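Local coordinates for inosine-uridine preferring nucleoside hydrolase (Gardnerella vaginalis 315-A, PDB 6BA1), which belongs to the nucleoside hydrolase family, with a Rossmann-like alpha/beta core built on a largely parallel sheet and a bound calcium ion, at residues Y39-E45 / K67-A72; L32-T36 / A110-I114; K152-M156 / A251-A255. All coordinates share one frame; numbering follows the deposited sequence.

Interaction 1: residues Y39-E45 / K67-A72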
loop_
_atom_site.group_PDB
_atom_site.type_symbol
_atom_site.label_atom_id
_atom_site.label_comp_id
_atom_site.label_asym_id
_atom_site.label_seq_id
_atom_site.Cartn_x
_atom_site.Cartn_y
_atom_site.Cartn_z
ATOM N N TYR A 39 24.181 9.428 -7.109
ATOM C CA TYR A 39 24.169 9.042 -8.527
ATOM C C TYR A 39 22.758 8.644 -8.957
ATOM O O TYR A 39 21.891 8.420 -8.112
ATOM C CB TYR A 39 25.122 7.860 -8.743
ATOM C CG TYR A 39 24.694 6.614 -7.983
ATOM C CD1 TYR A 39 23.932 5.623 -8.602
ATOM C CD2 TYR A 39 25.017 6.453 -6.635
ATOM C CE1 TYR A 39 23.527 4.503 -7.906
ATOM C CE2 TYR A 39 24.612 5.331 -5.928
ATOM C CZ TYR A 39 23.867 4.359 -6.568
ATOM O OH TYR A 39 23.446 3.250 -5.885
ATOM N N GLY A 40 22.537 8.536 -10.266
ATOM C CA GLY A 40 21.253 8.053 -10.796
ATOM C C GLY A 40 20.823 8.834 -12.014
ATOM O O GLY A 40 21.017 8.383 -13.151
ATOM N N ASN A 41 20.220 9.996 -11.775
ATOM C CA ASN A 41 19.849 10.933 -12.842
ATOM C C ASN A 41 21.087 11.268 -13.679
ATOM O O ASN A 41 21.018 11.395 -14.903
ATOM C CB ASN A 41 19.258 12.240 -12.274
ATOM C CG ASN A 41 17.899 12.049 -11.604
ATOM O OD1 ASN A 41 17.298 10.983 -11.673
ATOM N ND2 ASN A 41 17.404 13.099 -10.957
ATOM N N VAL A 42 22.220 11.402 -12.993
ATOM C CA VAL A 42 23.490 11.666 -13.624
ATOM C C VAL A 42 24.617 11.052 -12.783
ATOM O O VAL A 42 24.415 10.757 -11.595
ATOM C CB VAL A 42 23.655 13.194 -13.806
ATOM C CG1 VAL A 42 23.910 13.883 -12.469
ATOM C CG2 VAL A 42 24.722 13.518 -14.858
ATOM N N LEU A 43 25.782 10.837 -13.415
ATOM C CA LEU A 43 26.987 10.324 -12.733
ATOM C C LEU A 43 27.292 11.131 -11.466
ATOM O O LEU A 43 27.066 12.343 -11.427
ATOM C CB LEU A 43 28.192 10.380 -13.677
ATOM C CG LEU A 43 28.178 9.377 -14.845
ATOM C CD1 LEU A 43 28.843 9.971 -16.084
ATOM C CD2 LEU A 43 28.823 8.045 -14.460
ATOM N N MET A 44 27.797 10.448 -10.435
ATOM C CA MET A 44 27.958 11.047 -9.111
ATOM C C MET A 44 28.696 12.392 -9.119
ATOM O O MET A 44 28.260 13.354 -8.479
ATOM C CB MET A 44 28.666 10.062 -8.172
ATOM C CG MET A 44 28.865 10.594 -6.752
ATOM S SD MET A 44 30.352 11.594 -6.595
ATOM C CE MET A 44 30.027 12.452 -5.085
ATOM N N GLU A 45 29.821 12.419 -9.835
ATOM C CA GLU A 45 30.653 13.620 -10.002
ATOM C C GLU A 45 29.879 14.771 -10.638
ATOM O O GLU A 45 29.904 15.890 -10.133
ATOM C CB GLU A 45 31.884 13.312 -10.870
ATOM C CG GLU A 45 32.946 12.455 -10.189
ATOM C CD GLU A 45 33.776 13.207 -9.150
ATOM O OE1 GLU A 45 33.598 14.444 -8.974
ATOM O OE2 GLU A 45 34.622 12.550 -8.504
ATOM N N LYS A 67 30.982 14.593 -1.024
ATOM C CA LYS A 67 31.166 13.589 -2.058
ATOM C C LYS A 67 30.770 12.210 -1.515
ATOM O O LYS A 67 31.491 11.621 -0.709
ATOM C CB LYS A 67 32.637 13.611 -2.519
ATOM C CG LYS A 67 32.849 13.870 -4.005
ATOM C CD LYS A 67 34.285 14.283 -4.286
ATOM C CE LYS A 67 34.507 14.589 -5.754
ATOM N NZ LYS A 67 35.954 14.764 -6.070
ATOM N N GLY A 68 29.602 11.721 -1.928
ATOM C CA GLY A 68 29.135 10.380 -1.561
ATOM C C GLY A 68 29.676 9.290 -2.475
ATOM O O GLY A 68 30.695 9.470 -3.116
ATOM N N LEU A 69 28.961 8.169 -2.534
ATOM C CA LEU A 69 29.413 6.967 -3.247
ATOM C C LEU A 69 28.949 6.948 -4.701
ATOM O O LEU A 69 27.863 7.424 -5.001
ATOM C CB LEU A 69 28.937 5.714 -2.493
ATOM C CG LEU A 69 29.576 5.520 -1.114
ATOM C CD1 LEU A 69 28.636 4.871 -0.120
ATOM C CD2 LEU A 69 30.834 4.691 -1.240
ATOM N N SER A 70 29.776 6.387 -5.586
ATOM C CA SER A 70 29.516 6.356 -7.048
ATOM C C SER A 70 28.549 5.259 -7.487
ATOM O O SER A 70 27.711 5.499 -8.363
ATOM C CB SER A 70 30.825 6.158 -7.817
ATOM O OG SER A 70 31.685 7.266 -7.654
ATOM N N HIS A 71 28.695 4.067 -6.902
ATOM C CA HIS A 71 27.902 2.887 -7.302
ATOM C C HIS A 71 27.051 2.374 -6.137
ATOM O O HIS A 71 27.199 2.820 -5.001
ATOM C CB HIS A 71 28.811 1.766 -7.871
ATOM C CG HIS A 71 29.972 1.400 -6.999
ATOM N ND1 HIS A 71 31.267 1.771 -7.291
ATOM C CD2 HIS A 71 30.041 0.687 -5.848
ATOM C CE1 HIS A 71 32.088 1.308 -6.359
ATOM N NE2 HIS A 71 31.367 0.644 -5.472
ATOM N N ALA A 72 26.155 1.440 -6.447
ATOM C CA ALA A 72 25.229 0.873 -5.463
ATOM C C ALA A 72 25.893 -0.031 -4.424
ATOM O O ALA A 72 26.929 -0.644 -4.693
ATOM C CB ALA A 72 24.113 0.119 -6.165
#
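At the C-terminal ends of strands 31-37 and 64-67 in the Rossmann-like core, near the calcium site, the loop leading into helix 44-57 meets the loop that follows strand 64-67, and Tyr39 and Met44 pack against the backbone of residues 67-72. Tyr39 lies along the Ser70-Ala72 backbone: Ser70 O sits over one face of its ring, not over its centre but near the CG/CD2 side and 3.2 Å from Tyr39 CG, and His71 CA lies over the same face further on. Tyr39 CG falls between the backbone N and the carbonyl carbon (chi1 63°), which lays the ring along the 70-72 backbone, with Tyr39 CZ 4.3 Å from Ala72 CB. The hydroxyl is hydrogen-bonded to Thr134, beyond both loops, and Phe78 meets the ring at a steep angle.

Met44, in the first turn of its helix, fills the other half of the contact. Its CG is anti to the backbone N, and a bend at chi2 (-85°) carries the end of the side chain across Lys67 at about a right angle, with the methyl Met44 CE 3.3 Å from Lys67 CG and close to Gly68 N. Nearer the helix backbone, Met44 CB rests 4.0 Å from Ser70 CA. At the outer edge, Glu45 bends at chi2 toward Lys67, whose chain is extended beyond CG; Glu45 OE2 and Lys67 NZ form a salt bridge at 3.5 Å. Asn41 donates its backbone N-H to calcium ligand Asp12, placing the loop beside the metal.

The chemistry is thus divided: the ring and the methionine side chain lie against the backbone of 68-72 at the buried end, while one charge pair closes the solvent-facing edge. A carboxylate in the first turn of a helix would also be expected to interact favourably with the helix dipole.

Interaction 2: residues L32-T36 / A110-I114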
loop_
_atom_site.group_PDB
_atom_site.type_symbol
_atom_site.label_atom_id
_atom_site.label_comp_id
_atom_site.label_asym_id
_atom_site.label_seq_id
_atom_site.Cartn_x
_atom_site.Cartn_y
_atom_site.Cartn_z
ATOM N N LEU A 32 20.329 25.292 5.119
ATOM C CA LEU A 32 20.910 24.227 4.305
ATOM C C LEU A 32 22.410 24.153 4.598
ATOM O O LEU A 32 23.160 25.003 4.140
ATOM C CB LEU A 32 20.644 24.474 2.818
ATOM C CG LEU A 32 21.293 23.548 1.789
ATOM C CD1 LEU A 32 21.128 22.090 2.132
ATOM C CD2 LEU A 32 20.763 23.835 0.395
ATOM N N ILE A 33 22.828 23.138 5.359
ATOM C CA ILE A 33 24.224 22.989 5.775
ATOM C C ILE A 33 25.077 22.525 4.596
ATOM O O ILE A 33 26.145 23.086 4.342
ATOM C CB ILE A 33 24.429 21.955 6.910
ATOM C CG1 ILE A 33 23.556 22.253 8.122
ATOM C CG2 ILE A 33 25.893 21.950 7.370
ATOM C CD1 ILE A 33 23.445 21.077 9.080
ATOM N N GLY A 34 24.624 21.477 3.918
ATOM C CA GLY A 34 25.352 20.923 2.789
ATOM C C GLY A 34 24.515 20.073 1.855
ATOM O O GLY A 34 23.410 19.671 2.189
ATOM N N ILE A 35 25.062 19.827 0.673
ATOM C CA ILE A 35 24.456 18.978 -0.333
ATOM C C ILE A 35 25.361 17.775 -0.489
ATOM O O ILE A 35 26.438 17.874 -1.047
ATOM C CB ILE A 35 24.290 19.717 -1.678
ATOM C CG1 ILE A 35 23.228 20.807 -1.534
ATOM C CG2 ILE A 35 23.921 18.754 -2.798
ATOM C CD1 ILE A 35 23.122 21.747 -2.705
ATOM N N THR A 36 24.926 16.640 0.040
ATOM C CA THR A 36 25.578 15.367 -0.228
ATOM C C THR A 36 25.262 14.922 -1.666
ATOM O O THR A 36 24.110 14.966 -2.082
ATOM C CB THR A 36 25.106 14.307 0.771
ATOM O OG1 THR A 36 25.622 14.626 2.075
ATOM C CG2 THR A 36 25.582 12.933 0.341
ATOM N N ALA A 110 30.898 12.212 2.184
ATOM C CA ALA A 110 29.551 12.587 2.599
ATOM C C ALA A 110 29.001 11.637 3.646
ATOM O O ALA A 110 28.185 12.032 4.483
ATOM C CB ALA A 110 28.628 12.634 1.403
ATOM N N VAL A 111 29.452 10.385 3.585
ATOM C CA VAL A 111 29.176 9.397 4.630
ATOM C C VAL A 111 29.542 9.985 6.002
ATOM O O VAL A 111 28.709 10.025 6.909
ATOM C CB VAL A 111 29.962 8.078 4.395
ATOM C CG1 VAL A 111 29.590 7.029 5.437
ATOM C CG2 VAL A 111 29.755 7.545 2.972
ATOM N N ASP A 112 30.782 10.468 6.125
ATOM C CA ASP A 112 31.292 11.039 7.384
ATOM C C ASP A 112 30.679 12.393 7.731
ATOM O O ASP A 112 30.514 12.705 8.911
ATOM C CB ASP A 112 32.819 11.179 7.349
ATOM C CG ASP A 112 33.536 9.845 7.270
ATOM O OD1 ASP A 112 33.069 8.855 7.874
ATOM O OD2 ASP A 112 34.592 9.805 6.600
ATOM N N PHE A 113 30.367 13.202 6.716
ATOM C CA PHE A 113 29.703 14.493 6.930
ATOM C C PHE A 113 28.338 14.324 7.592
ATOM O O PHE A 113 27.978 15.094 8.487
ATOM C CB PHE A 113 29.544 15.262 5.618
ATOM C CG PHE A 113 28.699 16.499 5.746
ATOM C CD1 PHE A 113 29.044 17.508 6.648
ATOM C CD2 PHE A 113 27.541 16.650 4.985
ATOM C CE1 PHE A 113 28.262 18.648 6.770
ATOM C CE2 PHE A 113 26.760 17.791 5.110
ATOM C CZ PHE A 113 27.120 18.788 6.003
ATOM N N ILE A 114 27.588 13.321 7.139
ATOM C CA ILE A 114 26.286 12.992 7.719
ATOM C C ILE A 114 26.460 12.577 9.182
ATOM O O ILE A 114 25.815 13.140 10.069
ATOM C CB ILE A 114 25.568 11.886 6.906
ATOM C CG1 ILE A 114 25.140 12.435 5.534
ATOM C CG2 ILE A 114 24.341 11.350 7.646
ATOM C CD1 ILE A 114 24.857 11.369 4.493
#
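Phe113 points its ring at strand 32-36 edge-on, with the methyl Ile33 CG2 near the ring plane and 3.7 Å from Phe113 CZ. Because Phe113 CG is anti to its own backbone N (chi1 172°), the ring leaves helix 110-114 toward the strand and runs beside Gly34, where Phe113 CE2 comes 4.1 Å from Gly34 CA. With no side chain on Gly34, the aromatic group lies directly against the strand backbone. The far end of the ring reaches Ile33, and its near end has Thr36 OG1 at the edge, 4.0 Å from Phe113 CD2.

The strand belongs to the parallel core of the sheet, between 64-67 and 6-11, and helix 110-121 lies within the beta-alpha-beta crossover from strand 64-67 to strand 125-129. The two segments run roughly antiparallel, at 146°, with their axes 9.4 Å apart at closest approach. Tyr66 of the neighbouring edge strand stacks with Phe113, and Ile8 of strand 6-11 also touches it, so the ring bridges three strands. Ile35, in contrast, faces away from helix 110-121 and packs on Ala51 and Thr55 of helix 44-57, on the opposite side of the sheet.

Where strand and helix draw nearest, Thr36 CG2 packs against Ala110 CB at the start of the helix. The two branches of Thr36 divide their work: the methyl meets the alanine, while OG1 fits between Ala110 CB, the Phe113 ring and Ile114, whose CG1 lies 4.1 Å from Thr36 OG1.

Interaction 3: residues K152-M156 / A251-A255; sequences KIVLM and AVAVA
Val154 is the apolar centre where strand 152-156 meets helix 251-255, its two methyls spread over the helix surface. In the Rossmann-like core this strand lies between 125-129 and 191-194, and helix 247-256 packs on it almost antiparallel, at 156°, with segment axes 7.8 Å apart. That close spacing fits the small residues on the helix: Ala251 and Ala255, one turn apart, both border Val154. The branch Val154 CG1 is anti to the backbone N and meets Val254 CG1 at 4.3 Å; it also lies against the backbone of the turn, next to Ala251 O, which already accepts the N-H of Ala255. The other branch, Val154 CG2, faces Ala255 CB at 4.3 Å. Ile194 of the next strand touches both Val154 and Val254 and continues the apolar layer, while Leu155 turns away to the other side of the sheet.

Toward the C-terminal end of the strand, Ala251 CB fits against Met156 CB at 3.8 Å. The rest of the methionine leads away from the helix, and its side chain lies about 6 Å from the calcium ion; Asp248, about one helical turn before Ala251, is one of the metal ligands.

At the other end, Lys152 supplies the polar edge. Beyond CG its chain is extended, running past Val126 of strand 125-129 to the C-terminal end of helix 247-256, where a positive charge would probably be favoured by the helix dipole. Lys152 NZ donates a hydrogen bond of 2.9 Å to Ala255 O, approaching at a C=O...N angle of 116° and tilted 27° from the carbonyl plane.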
loop_
_atom_site.group_PDB
_atom_site.type_symbol
_atom_site.label_atom_id
_atom_site.label_comp_id
_atom_site.label_asym_id
_atom_site.label_seq_id
_atom_site.Cartn_x
_atom_site.Cartn_y
_atom_site.Cartn_z
ATOM N N LYS A 152 15.085 13.976 11.974
ATOM C CA LYS A 152 14.235 13.247 11.039
ATOM C C LYS A 152 14.824 13.111 9.635
ATOM O O LYS A 152 15.515 13.982 9.167
ATOM C CB LYS A 152 12.831 13.875 10.953
ATOM C CG LYS A 152 12.762 15.302 10.450
ATOM C CD LYS A 152 11.314 15.753 10.363
ATOM C CE LYS A 152 11.144 17.102 9.690
ATOM N NZ LYS A 152 9.741 17.259 9.188
ATOM N N ILE A 153 14.530 11.987 8.992
ATOM C CA ILE A 153 14.831 11.756 7.586
ATOM C C ILE A 153 13.522 11.874 6.809
ATOM O O ILE A 153 12.491 11.425 7.288
ATOM C CB ILE A 153 15.472 10.367 7.376
ATOM C CG1 ILE A 153 16.808 10.282 8.119
ATOM C CG2 ILE A 153 15.660 10.077 5.892
ATOM C CD1 ILE A 153 17.330 8.890 8.330
ATOM N N VAL A 154 13.556 12.492 5.634
ATOM C CA VAL A 154 12.360 12.696 4.807
ATOM C C VAL A 154 12.733 12.510 3.342
ATOM O O VAL A 154 13.085 13.462 2.668
ATOM C CB VAL A 154 11.726 14.099 5.029
ATOM C CG1 VAL A 154 10.485 14.284 4.165
ATOM C CG2 VAL A 154 11.401 14.334 6.496
ATOM N N LEU A 155 12.656 11.277 2.857
ATOM C CA LEU A 155 13.119 10.942 1.504
ATOM C C LEU A 155 12.052 11.129 0.440
ATOM O O LEU A 155 10.866 11.211 0.752
ATOM C CB LEU A 155 13.627 9.498 1.461
ATOM C CG LEU A 155 12.579 8.378 1.518
ATOM C CD1 LEU A 155 12.288 7.799 0.135
ATOM C CD2 LEU A 155 13.006 7.266 2.460
ATOM N N MET A 156 12.500 11.204 -0.810
ATOM C CA MET A 156 11.636 11.067 -1.979
ATOM C C MET A 156 12.046 9.778 -2.664
ATOM O O MET A 156 13.213 9.584 -2.998
ATOM C CB MET A 156 11.736 12.285 -2.916
ATOM C CG MET A 156 11.751 12.007 -4.426
ATOM S SD MET A 156 10.429 10.965 -5.090
ATOM C CE MET A 156 11.118 10.529 -6.697
ATOM N N ALA A 251 9.489 16.482 -1.033
ATOM C CA ALA A 251 10.197 15.941 0.127
ATOM C C ALA A 251 10.723 17.044 1.038
ATOM O O ALA A 251 10.591 16.969 2.262
ATOM C CB ALA A 251 11.331 15.038 -0.321
ATOM N N VAL A 252 11.296 18.076 0.426
ATOM C CA VAL A 252 11.811 19.231 1.167
ATOM C C VAL A 252 10.655 20.009 1.797
ATOM O O VAL A 252 10.735 20.403 2.961
ATOM C CB VAL A 252 12.665 20.156 0.270
ATOM C CG1 VAL A 252 13.148 21.368 1.054
ATOM C CG2 VAL A 252 13.852 19.394 -0.307
ATOM N N ALA A 253 9.582 20.210 1.032
ATOM C CA ALA A 253 8.395 20.915 1.526
ATOM C C ALA A 253 7.791 20.264 2.769
ATOM O O ALA A 253 7.327 20.959 3.673
ATOM C CB ALA A 253 7.352 21.019 0.423
ATOM N N VAL A 254 7.805 18.932 2.802
ATOM C CA VAL A 254 7.292 18.158 3.940
ATOM C C VAL A 254 8.287 18.151 5.107
ATOM O O VAL A 254 7.884 18.042 6.276
ATOM C CB VAL A 254 6.928 16.719 3.508
ATOM C CG1 VAL A 254 6.558 15.833 4.698
ATOM C CG2 VAL A 254 5.781 16.744 2.502
ATOM N N ALA A 255 9.577 18.249 4.791
ATOM C CA ALA A 255 10.602 18.428 5.813
ATOM C C ALA A 255 10.383 19.729 6.588
ATOM O O ALA A 255 10.472 19.736 7.817
ATOM C CB ALA A 255 11.996 18.394 5.200
#

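Overall arrangement
Following the chain from the N terminus, the first contacting segment is 32-36 of strand 31-37, belonging to interaction 2; the chain then turns through 39-45 into helix 44-57. Interaction 1 closes a short loop at 67-72, nested inside the longer one that interaction 2 closes at 110-114. These two contacts touch, and Lys67 O probably accepts a hydrogen bond from Ala110 N. Interaction 3 follows in series, opening at strand 152-156 and closing at helix 247-256. It does not touch the others, but shares the sheet with interaction 2. Interactions 2 and 3 fasten helices to separate strands, while interaction 1 joins the loop and first turn of helix 44-57 to the loop after strand 64-67.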